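Local coordinates for NAD-dependent aldehyde dehydrogenase (Sinorhizobium meliloti, PDB 3U4J), which probably oxidises aldehydes to carboxylic acids, using NAD or NADP as electron acceptor, at residues A319-L324 with L408-F413. Sequence-based numbering, arbitrary orientation.
Sequences ALMERL and LSTLTF
Selenomethionine Met-321 and Leu-324, one turn apart on helix 317-330, meet Thr-410 and Leu-408 of strand 407-413. This is helix-on-sheet packing in the α/β domain of the aldehyde dehydrogenase fold that carries the catalytic cysteine in relatives: strand 407-413 runs parallel between strands 307-313 and 383-390, and the helix, which follows strand 307-313 in the chain, covers one face. The backbones stay well apart, 9.3 Å between CA of Met-321 and CA of Thr-410, and the gap is bridged by side-chain ends.

Along Met-321, CB and CG touch nothing of the strand; with CG anti to the backbone N (chi1 -168°), the bends at chi2 (55°) and chi3 (76°) turn the chain end toward the strand. SE lies 4.1 Å from CD2 of Leu-324 on its own helix. The methyl CE makes the crossing, 3.5 Å from OG1 of Thr-410 and 3.7 Å from its CG2, so it rests over both branches of the threonine. The hydroxyl is engaged sheetwards: OG1 is hydrogen-bonded to the carbonyl O of Phe-389 on the adjacent strand, which satisfies this buried polar atom and leaves its approach to CE a van der Waals one.

Two residues back along the strand, Leu-408 points to the same face and its backbone also pairs with strand 383-390. Its side chain further touches Ile-292 of helix 285-297, linking the two helices through one leucine. Leu-324 and Leu-408 each extend one methyl toward the other, tip to tip, CD2 of Leu-324 meeting CD2 of Leu-408 at 3.6 Å.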
# COMPACT_ATOMS: atom_id res chain seq x y z
N ALA A 319 -29.80 -11.74 33.27
CA ALA A 319 -28.88 -10.82 33.92
C ALA A 319 -28.65 -9.56 33.07
O ALA A 319 -28.51 -8.45 33.61
CB ALA A 319 -27.56 -11.50 34.26
N LEU A 320 -28.65 -9.73 31.75
CA LEU A 320 -28.37 -8.61 30.84
C LEU A 320 -29.60 -7.71 30.78
O LEU A 320 -29.46 -6.50 30.91
CB LEU A 320 -27.99 -9.10 29.43
CG LEU A 320 -27.56 -8.01 28.44
CD1 LEU A 320 -26.11 -7.55 28.74
CD2 LEU A 320 -27.63 -8.55 27.04
N MSE A 321 -30.77 -8.30 30.60
CA MSE A 321 -32.05 -7.57 30.57
C MSE A 321 -32.27 -6.71 31.82
O MSE A 321 -32.65 -5.55 31.71
CB MSE A 321 -33.22 -8.54 30.37
CG MSE A 321 -34.55 -7.88 30.03
SE MSE A 321 -34.43 -6.69 28.42
CE MSE A 321 -34.40 -8.06 27.02
N GLU A 322 -32.03 -7.29 32.99
CA GLU A 322 -32.14 -6.56 34.28
C GLU A 322 -31.25 -5.29 34.30
O GLU A 322 -31.66 -4.23 34.76
CB GLU A 322 -31.74 -7.53 35.41
CG GLU A 322 -32.16 -7.17 36.81
CD GLU A 322 -31.79 -8.30 37.80
OE1 GLU A 322 -32.30 -9.44 37.63
OE2 GLU A 322 -30.99 -8.05 38.74
N ARG A 323 -30.03 -5.41 33.79
CA ARG A 323 -29.10 -4.27 33.73
C ARG A 323 -29.54 -3.25 32.67
O ARG A 323 -29.51 -2.03 32.91
CB ARG A 323 -27.67 -4.76 33.50
CG ARG A 323 -27.01 -5.19 34.81
CD ARG A 323 -25.84 -6.17 34.67
NE ARG A 323 -25.85 -7.01 35.88
CZ ARG A 323 -24.88 -7.83 36.27
NH1 ARG A 323 -23.77 -7.96 35.57
NH2 ARG A 323 -25.04 -8.52 37.39
N LEU A 324 -29.95 -3.76 31.51
CA LEU A 324 -30.41 -2.91 30.40
C LEU A 324 -31.65 -2.10 30.80
O LEU A 324 -31.73 -0.91 30.53
CB LEU A 324 -30.73 -3.75 29.19
CG LEU A 324 -31.40 -2.98 28.04
CD1 LEU A 324 -30.46 -1.88 27.48
CD2 LEU A 324 -31.83 -3.93 26.98
N LEU A 408 -35.77 -1.51 20.67
CA LEU A 408 -34.94 -2.72 20.62
C LEU A 408 -35.76 -3.99 20.49
O LEU A 408 -36.78 -4.16 21.18
CB LEU A 408 -34.14 -2.82 21.90
CG LEU A 408 -33.08 -3.92 22.01
CD1 LEU A 408 -31.94 -3.72 20.99
CD2 LEU A 408 -32.56 -3.94 23.43
N SER A 409 -35.32 -4.88 19.60
CA SER A 409 -35.86 -6.24 19.47
C SER A 409 -34.85 -7.24 20.01
O SER A 409 -33.69 -7.29 19.54
CB SER A 409 -36.20 -6.57 18.02
OG SER A 409 -37.28 -5.77 17.58
N THR A 410 -35.29 -8.01 21.01
CA THR A 410 -34.44 -9.02 21.66
C THR A 410 -34.82 -10.43 21.23
O THR A 410 -36.02 -10.81 21.24
CB THR A 410 -34.51 -8.90 23.21
OG1 THR A 410 -34.31 -7.53 23.58
CG2 THR A 410 -33.44 -9.76 23.89
N LEU A 411 -33.81 -11.20 20.83
CA LEU A 411 -33.93 -12.61 20.48
C LEU A 411 -32.80 -13.36 21.21
O LEU A 411 -31.73 -12.79 21.46
CB LEU A 411 -33.78 -12.82 18.97
CG LEU A 411 -34.71 -12.15 17.96
CD1 LEU A 411 -34.28 -10.71 17.58
CD2 LEU A 411 -34.82 -13.02 16.71
N THR A 412 -33.03 -14.63 21.57
CA THR A 412 -32.01 -15.40 22.29
C THR A 412 -31.41 -16.44 21.35
O THR A 412 -32.00 -16.80 20.34
CB THR A 412 -32.58 -16.14 23.57
OG1 THR A 412 -33.62 -17.04 23.17
CG2 THR A 412 -33.16 -15.17 24.58
N PHE A 413 -30.22 -16.94 21.69
CA PHE A 413 -29.61 -18.01 20.93
C PHE A 413 -28.85 -18.90 21.91
O PHE A 413 -28.55 -18.49 23.02
CB PHE A 413 -28.66 -17.46 19.85
CG PHE A 413 -27.42 -16.80 20.42
CD1 PHE A 413 -26.28 -17.54 20.67
CD2 PHE A 413 -27.40 -15.44 20.71
CE1 PHE A 413 -25.13 -16.95 21.20
CE2 PHE A 413 -26.27 -14.83 21.24
CZ PHE A 413 -25.13 -15.59 21.50